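PDB 1SW6: regulatory protein SWI6 from Saccharomyces cerevisiae, which serves as a subunit of the SBF and MBF transcription complexes that drive cell-cycle-dependent gene expression, this chain being its ankyrin-repeat domain. Local coordinates for residues E165-K173 with I204-S212; G25-D33 with K235-G243. One frame throughout, in Å; residues are numbered along the deposited sequence.

Interaction 1 (E165-K173 with I204-S212)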
loop_
_atom_site.group_PDB
_atom_site.type_symbol
_atom_site.label_atom_id
_atom_site.label_comp_id
_atom_site.label_asym_id
_atom_site.label_seq_id
_atom_site.Cartn_x
_atom_site.Cartn_y
_atom_site.Cartn_z
ATOM N N GLU A 165 12.109 5.161 6.380
ATOM C CA GLU A 165 11.713 5.959 5.234
ATOM C C GLU A 165 10.839 7.126 5.663
ATOM O O GLU A 165 9.865 6.950 6.396
ATOM C CB GLU A 165 11.000 5.069 4.214
ATOM C CG GLU A 165 11.995 4.184 3.480
ATOM C CD GLU A 165 11.361 3.190 2.524
ATOM O OE1 GLU A 165 10.171 3.358 2.149
ATOM O OE2 GLU A 165 12.083 2.239 2.137
ATOM N N SER A 166 11.209 8.324 5.225
ATOM C CA SER A 166 10.469 9.544 5.566
ATOM C C SER A 166 9.227 9.689 4.699
ATOM O O SER A 166 9.021 8.912 3.776
ATOM C CB SER A 166 11.354 10.768 5.354
ATOM O OG SER A 166 11.628 10.922 3.971
ATOM N N CYS A 167 8.407 10.693 4.990
ATOM C CA CYS A 167 7.200 10.912 4.208
ATOM C C CYS A 167 7.537 11.393 2.804
ATOM O O CYS A 167 6.841 11.060 1.852
ATOM C CB CYS A 167 6.257 11.912 4.902
ATOM S SG CYS A 167 6.972 13.519 5.287
ATOM N N LEU A 168 8.606 12.169 2.665
ATOM C CA LEU A 168 8.996 12.646 1.344
ATOM C C LEU A 168 9.430 11.450 0.489
ATOM O O LEU A 168 9.234 11.444 -0.721
ATOM C CB LEU A 168 10.124 13.675 1.448
ATOM C CG LEU A 168 10.617 14.183 0.089
ATOM C CD1 LEU A 168 9.510 14.973 -0.585
ATOM C CD2 LEU A 168 11.872 15.049 0.271
ATOM N N VAL A 169 10.016 10.436 1.123
ATOM C CA VAL A 169 10.433 9.230 0.405
ATOM C C VAL A 169 9.201 8.567 -0.249
ATOM O O VAL A 169 9.295 7.983 -1.323
ATOM C CB VAL A 169 11.150 8.235 1.372
ATOM C CG1 VAL A 169 11.335 6.853 0.710
ATOM C CG2 VAL A 169 12.520 8.803 1.754
ATOM N N LYS A 170 8.041 8.678 0.396
ATOM C CA LYS A 170 6.812 8.104 -0.150
ATOM C C LYS A 170 6.420 8.830 -1.426
ATOM O O LYS A 170 5.891 8.225 -2.361
ATOM C CB LYS A 170 5.677 8.201 0.877
ATOM C CG LYS A 170 5.967 7.408 2.142
ATOM C CD LYS A 170 6.388 5.987 1.776
ATOM C CE LYS A 170 7.098 5.304 2.922
ATOM N NZ LYS A 170 7.579 3.963 2.511
ATOM N N ALA A 171 6.703 10.128 -1.469
ATOM C CA ALA A 171 6.400 10.928 -2.646
ATOM C C ALA A 171 7.157 10.402 -3.852
ATOM O O ALA A 171 6.634 10.408 -4.972
ATOM C CB ALA A 171 6.776 12.392 -2.408
ATOM N N VAL A 172 8.389 9.950 -3.652
ATOM C CA VAL A 172 9.141 9.474 -4.810
ATOM C C VAL A 172 9.038 7.981 -5.092
ATOM O O VAL A 172 9.604 7.499 -6.071
ATOM C CB VAL A 172 10.629 9.892 -4.737
ATOM C CG1 VAL A 172 10.718 11.426 -4.723
ATOM C CG2 VAL A 172 11.293 9.300 -3.502
ATOM N N LYS A 173 8.302 7.253 -4.257
ATOM C CA LYS A 173 8.126 5.822 -4.485
ATOM C C LYS A 173 6.782 5.514 -5.150
ATOM O O LYS A 173 6.476 4.347 -5.420
ATOM C CB LYS A 173 8.263 5.041 -3.175
ATOM C CG LYS A 173 9.687 5.019 -2.651
ATOM C CD LYS A 173 9.812 4.205 -1.376
ATOM C CE LYS A 173 9.585 2.721 -1.637
ATOM N NZ LYS A 173 9.984 1.932 -0.444
ATOM N N ILE A 204 17.059 10.439 -0.551
ATOM C CA ILE A 204 15.906 10.623 -1.415
ATOM C C ILE A 204 16.296 10.295 -2.859
ATOM O O ILE A 204 15.476 9.794 -3.630
ATOM C CB ILE A 204 15.362 12.072 -1.332
ATOM C CG1 ILE A 204 14.080 12.190 -2.160
ATOM C CG2 ILE A 204 16.395 13.056 -1.821
ATOM C CD1 ILE A 204 12.900 11.442 -1.530
ATOM N N LEU A 205 17.550 10.563 -3.225
ATOM C CA LEU A 205 18.003 10.268 -4.586
ATOM C C LEU A 205 18.088 8.778 -4.834
ATOM O O LEU A 205 17.826 8.320 -5.933
ATOM C CB LEU A 205 19.373 10.886 -4.879
ATOM C CG LEU A 205 19.428 12.401 -5.052
ATOM C CD1 LEU A 205 20.828 12.820 -5.531
ATOM C CD2 LEU A 205 18.363 12.825 -6.067
ATOM N N HIS A 206 18.471 8.013 -3.820
ATOM C CA HIS A 206 18.567 6.569 -4.007
ATOM C C HIS A 206 17.184 6.033 -4.325
ATOM O O HIS A 206 17.026 5.199 -5.206
ATOM C CB HIS A 206 19.091 5.875 -2.748
ATOM C CG HIS A 206 20.576 5.931 -2.594
ATOM N ND1 HIS A 206 21.200 6.763 -1.690
ATOM C CD2 HIS A 206 21.564 5.241 -3.216
ATOM C CE1 HIS A 206 22.506 6.582 -1.758
ATOM N NE2 HIS A 206 22.754 5.664 -2.676
ATOM N N HIS A 207 16.184 6.528 -3.603
ATOM C CA HIS A 207 14.816 6.076 -3.802
ATOM C C HIS A 207 14.244 6.486 -5.150
ATOM O O HIS A 207 13.510 5.709 -5.763
ATOM C CB HIS A 207 13.920 6.580 -2.657
ATOM C CG HIS A 207 14.171 5.892 -1.349
ATOM N ND1 HIS A 207 13.822 4.576 -1.118
ATOM C CD2 HIS A 207 14.764 6.327 -0.211
ATOM C CE1 HIS A 207 14.190 4.233 0.104
ATOM N NE2 HIS A 207 14.764 5.277 0.676
ATOM N N ILE A 208 14.578 7.687 -5.623
ATOM C CA ILE A 208 14.079 8.149 -6.918
ATOM C C ILE A 208 14.568 7.158 -7.973
ATOM O O ILE A 208 13.791 6.642 -8.781
ATOM C CB ILE A 208 14.601 9.568 -7.267
ATOM C CG1 ILE A 208 13.971 10.607 -6.324
ATOM C CG2 ILE A 208 14.292 9.889 -8.728
ATOM C CD1 ILE A 208 14.322 12.033 -6.647
ATOM N N ILE A 209 15.865 6.886 -7.948
ATOM C CA ILE A 209 16.452 5.950 -8.881
ATOM C C ILE A 209 15.864 4.550 -8.725
ATOM O O ILE A 209 15.554 3.908 -9.719
ATOM C CB ILE A 209 17.979 5.917 -8.712
ATOM C CG1 ILE A 209 18.614 6.961 -9.640
ATOM C CG2 ILE A 209 18.520 4.533 -9.016
ATOM C CD1 ILE A 209 18.169 8.382 -9.386
ATOM N N ILE A 210 15.706 4.070 -7.491
ATOM C CA ILE A 210 15.130 2.738 -7.300
ATOM C C ILE A 210 13.773 2.678 -7.994
ATOM O O ILE A 210 13.412 1.675 -8.611
ATOM C CB ILE A 210 14.906 2.395 -5.807
ATOM C CG1 ILE A 210 16.238 2.222 -5.085
ATOM C CG2 ILE A 210 14.083 1.121 -5.692
ATOM C CD1 ILE A 210 17.085 1.112 -5.616
ATOM N N THR A 211 13.026 3.771 -7.896
ATOM C CA THR A 211 11.706 3.847 -8.506
ATOM C C THR A 211 11.779 3.853 -10.022
ATOM O O THR A 211 10.957 3.226 -10.696
ATOM C CB THR A 211 10.949 5.109 -8.045
ATOM O OG1 THR A 211 10.597 4.976 -6.667
ATOM C CG2 THR A 211 9.695 5.306 -8.851
ATOM N N SER A 212 12.755 4.571 -10.560
ATOM C CA SER A 212 12.917 4.657 -12.007
ATOM C C SER A 212 12.992 3.269 -12.655
ATOM O O SER A 212 12.730 3.120 -13.847
ATOM C CB SER A 212 14.188 5.434 -12.352
ATOM O OG SER A 212 15.336 4.654 -12.067
#
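Apolar packing centres on V172 and I204, whose side chains meet nearly perpendicular to one another. I204 CD1 sits 3.3 Å from V172 CG2, closer than two methyls normally come, and also reaches L168 CG. Isoleucine suits this place because its CG1, anti to the backbone N (chi1 -175°), carries the terminal methyl across to the facing helix. The other branch of V172, CG1, rests on I208 CG1 at 3.7 Å, so the forked valine fills the groove between two isoleucines one helical turn apart.

The aromatic contact belongs to H207. V169 CG1 stands 3.6 Å from the ring centroid, a CH-pi contact almost on the ring normal, while H207 NE2 is hydrogen-bonded to D198 OD1, which helps fix the rotation of the imidazole.

A salt-bridge network internal to 165-173 borders this ring. E165 OE2 approaches H207 CE1 obliquely at 3.5 Å, without a bond, the carboxylate turned 67° from the ring; K173 CD lies obliquely beside H207 ND1. E165 OE1 takes K170 NZ at 2.7 Å, nearly along the C-O axis, and K173 NZ at 3.0 Å on the syn side. Shortening this glutamate to an alanine is likely to leave both ammonium groups without their common carboxylate and let the K173 chain swing off the histidine. Across the helices, T211 OG1 lies 2.8 Å from V172 O; its one proton can reach either that oxygen or H207 O.

The helices run nearly parallel, at 23° with axes 8.8 Å apart. Such side-by-side packing of helices from successive repeats, here ANK 2 and ANK 3, is characteristic of the ankyrin fold.

Interaction 2 (G25-D33 with K235-G243)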
loop_
_atom_site.group_PDB
_atom_site.type_symbol
_atom_site.label_atom_id
_atom_site.label_comp_id
_atom_site.label_asym_id
_atom_site.label_seq_id
_atom_site.Cartn_x
_atom_site.Cartn_y
_atom_site.Cartn_z
ATOM N N GLY A 25 6.810 32.335 -5.647
ATOM C CA GLY A 25 6.126 32.598 -4.337
ATOM C C GLY A 25 7.022 32.367 -3.130
ATOM O O GLY A 25 8.121 31.820 -3.266
ATOM N N PRO A 26 6.587 32.772 -1.927
ATOM C CA PRO A 26 7.409 32.577 -0.732
ATOM C C PRO A 26 7.298 31.172 -0.145
ATOM O O PRO A 26 6.316 30.461 -0.366
ATOM C CB PRO A 26 6.874 33.640 0.218
ATOM C CG PRO A 26 5.421 33.605 -0.079
ATOM C CD PRO A 26 5.391 33.573 -1.604
ATOM N N ILE A 27 8.325 30.786 0.599
ATOM C CA ILE A 27 8.366 29.489 1.250
ATOM C C ILE A 27 7.894 29.689 2.687
ATOM O O ILE A 27 8.549 30.371 3.476
ATOM C CB ILE A 27 9.801 28.931 1.276
ATOM C CG1 ILE A 27 10.335 28.806 -0.154
ATOM C CG2 ILE A 27 9.828 27.594 1.989
ATOM C CD1 ILE A 27 11.780 28.334 -0.232
ATOM N N ILE A 28 6.745 29.115 3.022
ATOM C CA ILE A 28 6.211 29.229 4.372
ATOM C C ILE A 28 6.903 28.160 5.210
ATOM O O ILE A 28 6.854 26.974 4.883
ATOM C CB ILE A 28 4.704 29.013 4.348
ATOM C CG1 ILE A 28 4.087 29.968 3.322
ATOM C CG2 ILE A 28 4.111 29.254 5.729
ATOM C CD1 ILE A 28 2.599 29.785 3.127
ATOM N N THR A 29 7.549 28.576 6.292
ATOM C CA THR A 29 8.299 27.644 7.120
ATOM C C THR A 29 7.722 27.319 8.495
ATOM O O THR A 29 6.937 28.083 9.047
ATOM C CB THR A 29 9.730 28.162 7.303
ATOM O OG1 THR A 29 9.687 29.485 7.858
ATOM C CG2 THR A 29 10.452 28.223 5.953
ATOM N N PHE A 30 8.124 26.168 9.033
ATOM C CA PHE A 30 7.690 25.702 10.347
ATOM C C PHE A 30 8.897 25.082 11.052
ATOM O O PHE A 30 9.763 24.487 10.399
ATOM C CB PHE A 30 6.574 24.661 10.211
ATOM C CG PHE A 30 5.419 25.113 9.359
ATOM C CD1 PHE A 30 5.507 25.087 7.971
ATOM C CD2 PHE A 30 4.248 25.587 9.946
ATOM C CE1 PHE A 30 4.451 25.528 7.179
ATOM C CE2 PHE A 30 3.178 26.034 9.163
ATOM C CZ PHE A 30 3.280 26.006 7.775
ATOM N N THR A 31 8.970 25.217 12.375
ATOM C CA THR A 31 10.111 24.665 13.112
ATOM C C THR A 31 9.781 23.755 14.291
ATOM O O THR A 31 10.687 23.274 14.976
ATOM C CB THR A 31 11.043 25.789 13.630
ATOM O OG1 THR A 31 10.260 26.797 14.288
ATOM C CG2 THR A 31 11.829 26.407 12.478
ATOM N N HIS A 32 8.497 23.507 14.524
ATOM C CA HIS A 32 8.086 22.653 15.634
ATOM C C HIS A 32 8.858 21.333 15.670
ATOM O O HIS A 32 9.076 20.767 16.739
ATOM C CB HIS A 32 6.592 22.349 15.542
ATOM C CG HIS A 32 6.211 21.606 14.301
ATOM N ND1 HIS A 32 5.851 22.243 13.132
ATOM C CD2 HIS A 32 6.178 20.280 14.033
ATOM C CE1 HIS A 32 5.612 21.340 12.197
ATOM N NE2 HIS A 32 5.803 20.140 12.718
ATOM N N ASP A 33 9.264 20.843 14.503
ATOM C CA ASP A 33 9.992 19.578 14.411
ATOM C C ASP A 33 11.480 19.751 14.159
ATOM O O ASP A 33 12.218 18.768 14.062
ATOM C CB ASP A 33 9.392 18.709 13.299
ATOM C CG ASP A 33 9.219 19.465 11.990
ATOM O OD1 ASP A 33 8.712 18.868 11.019
ATOM O OD2 ASP A 33 9.582 20.654 11.921
ATOM N N LYS A 235 15.161 28.183 -5.320
ATOM C CA LYS A 235 14.759 28.723 -4.024
ATOM C C LYS A 235 15.656 29.853 -3.519
ATOM O O LYS A 235 15.258 30.628 -2.644
ATOM C CB LYS A 235 14.683 27.615 -2.970
ATOM C CG LYS A 235 16.009 27.111 -2.463
ATOM C CD LYS A 235 15.793 26.316 -1.182
ATOM C CE LYS A 235 17.108 25.942 -0.527
ATOM N NZ LYS A 235 17.965 27.125 -0.227
ATOM N N GLN A 236 16.862 29.936 -4.075
ATOM C CA GLN A 236 17.834 30.964 -3.701
ATOM C C GLN A 236 17.242 32.373 -3.828
ATOM O O GLN A 236 17.584 33.269 -3.059
ATOM C CB GLN A 236 19.075 30.841 -4.591
ATOM C CG GLN A 236 20.233 31.730 -4.183
ATOM C CD GLN A 236 20.745 31.408 -2.792
ATOM O OE1 GLN A 236 21.156 30.275 -2.509
ATOM N NE2 GLN A 236 20.722 32.406 -1.914
ATOM N N ASN A 237 16.357 32.562 -4.807
ATOM C CA ASN A 237 15.706 33.854 -5.025
ATOM C C ASN A 237 14.254 33.816 -4.549
ATOM O O ASN A 237 13.352 34.280 -5.253
ATOM C CB ASN A 237 15.713 34.227 -6.513
ATOM C CG ASN A 237 17.103 34.272 -7.097
ATOM O OD1 ASN A 237 18.019 34.844 -6.501
ATOM N ND2 ASN A 237 17.272 33.681 -8.278
ATOM N N ARG A 238 14.019 33.263 -3.364
ATOM C CA ARG A 238 12.660 33.184 -2.858
ATOM C C ARG A 238 12.531 33.644 -1.412
ATOM O O ARG A 238 13.248 33.173 -0.528
ATOM C CB ARG A 238 12.131 31.754 -3.008
ATOM C CG ARG A 238 12.007 31.298 -4.456
ATOM C CD ARG A 238 11.362 29.923 -4.541
ATOM N NE ARG A 238 10.043 29.923 -3.921
ATOM C CZ ARG A 238 9.411 28.829 -3.515
ATOM N NH1 ARG A 238 9.985 27.637 -3.670
ATOM N NH2 ARG A 238 8.219 28.930 -2.934
ATOM N N PRO A 239 11.605 34.579 -1.154
ATOM C CA PRO A 239 11.410 35.078 0.210
ATOM C C PRO A 239 10.994 33.937 1.135
ATOM O O PRO A 239 10.444 32.935 0.688
ATOM C CB PRO A 239 10.316 36.130 0.035
ATOM C CG PRO A 239 9.523 35.602 -1.137
ATOM C CD PRO A 239 10.609 35.150 -2.078
ATOM N N ILE A 240 11.273 34.089 2.422
ATOM C CA ILE A 240 10.926 33.067 3.402
ATOM C C ILE A 240 10.128 33.679 4.551
ATOM O O ILE A 240 10.646 34.514 5.296
ATOM C CB ILE A 240 12.190 32.416 4.000
ATOM C CG1 ILE A 240 13.056 31.821 2.888
ATOM C CG2 ILE A 240 11.795 31.349 5.008
ATOM C CD1 ILE A 240 14.405 31.320 3.378
ATOM N N GLN A 241 8.871 33.275 4.696
ATOM C CA GLN A 241 8.056 33.798 5.784
ATOM C C GLN A 241 7.585 32.662 6.687
ATOM O O GLN A 241 7.209 31.592 6.206
ATOM C CB GLN A 241 6.857 34.577 5.233
ATOM C CG GLN A 241 5.886 33.758 4.406
ATOM C CD GLN A 241 4.675 34.567 3.963
ATOM O OE1 GLN A 241 4.805 35.573 3.261
ATOM N NE2 GLN A 241 3.489 34.128 4.372
ATOM N N SER A 242 7.628 32.895 7.996
ATOM C CA SER A 242 7.202 31.897 8.977
ATOM C C SER A 242 5.675 31.820 9.024
ATOM O O SER A 242 5.009 32.796 9.373
ATOM C CB SER A 242 7.747 32.257 10.364
ATOM O OG SER A 242 7.291 31.347 11.353
ATOM N N GLY A 243 5.127 30.658 8.673
ATOM C CA GLY A 243 3.684 30.494 8.674
ATOM C C GLY A 243 3.123 29.987 9.987
ATOM O O GLY A 243 2.035 30.392 10.407
#
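I27 and I240 pair in a two-stranded parallel sheet, formed by strands 27-29 and 240-242, that ties the start of the modelled chain to a segment of ANK 3. The backbone bonds alternate as parallel pairing requires: I27 N gives to P239 O at 3.0 Å, Q241 N to I27 O, T29 N to Q241 O, and G243 N to T29 O, the last in the carbonyl plane on a lone pair.

The face with I27, T29 and I240 is largely apolar where L263 of helix 261-265 covers it. T29 CG2 meets I240 CG2 at 3.5 Å, and beta-branched residues suit this extended backbone. The other face has one tight spot, where I28 CG2 closes on G243 CA at 3.2 Å and a side chain on the glycine would collide with that methyl. Looser are Q241 and the exposed prolines: the Q241 amide, a polar group at home on an exposed surface, lies beside P26, with OE1 3.9 Å from CG.

Beyond the strands, the P26 and P239 rings touch at the exposed edge, whereas R238 folds back over I27. A bend at chi3 (58°) helps lay the guanidinium flat against I27 CG1, while its NH1 forms a salt bridge with D188. In the plane of that group, NE at 2.8 Å and NH2 at 2.9 Å both grip the single oxygen G25 O.

How the interactions relate
Interaction 1 is a buried contact, its centre about 7 Å from the centre of the chain, whereas interaction 2 lies at the surface, its centre about 17 Å from that point. Their centres are about 23 Å apart and they share no element, yet helix 218-234 joins 204-212 to 235-243: it packs on V172, L205 and I208, and ends just before K235. The chemistry follows the setting. Two helices, most of their backbone bonds spent internally, meet through branched side chains and a histidine, with charges confined to one border; two short strands join by main-chain bonds, reinforced by an arginine. Interaction 1 links neighbouring repeats, while interaction 2 closes a chain separation of about 200 residues.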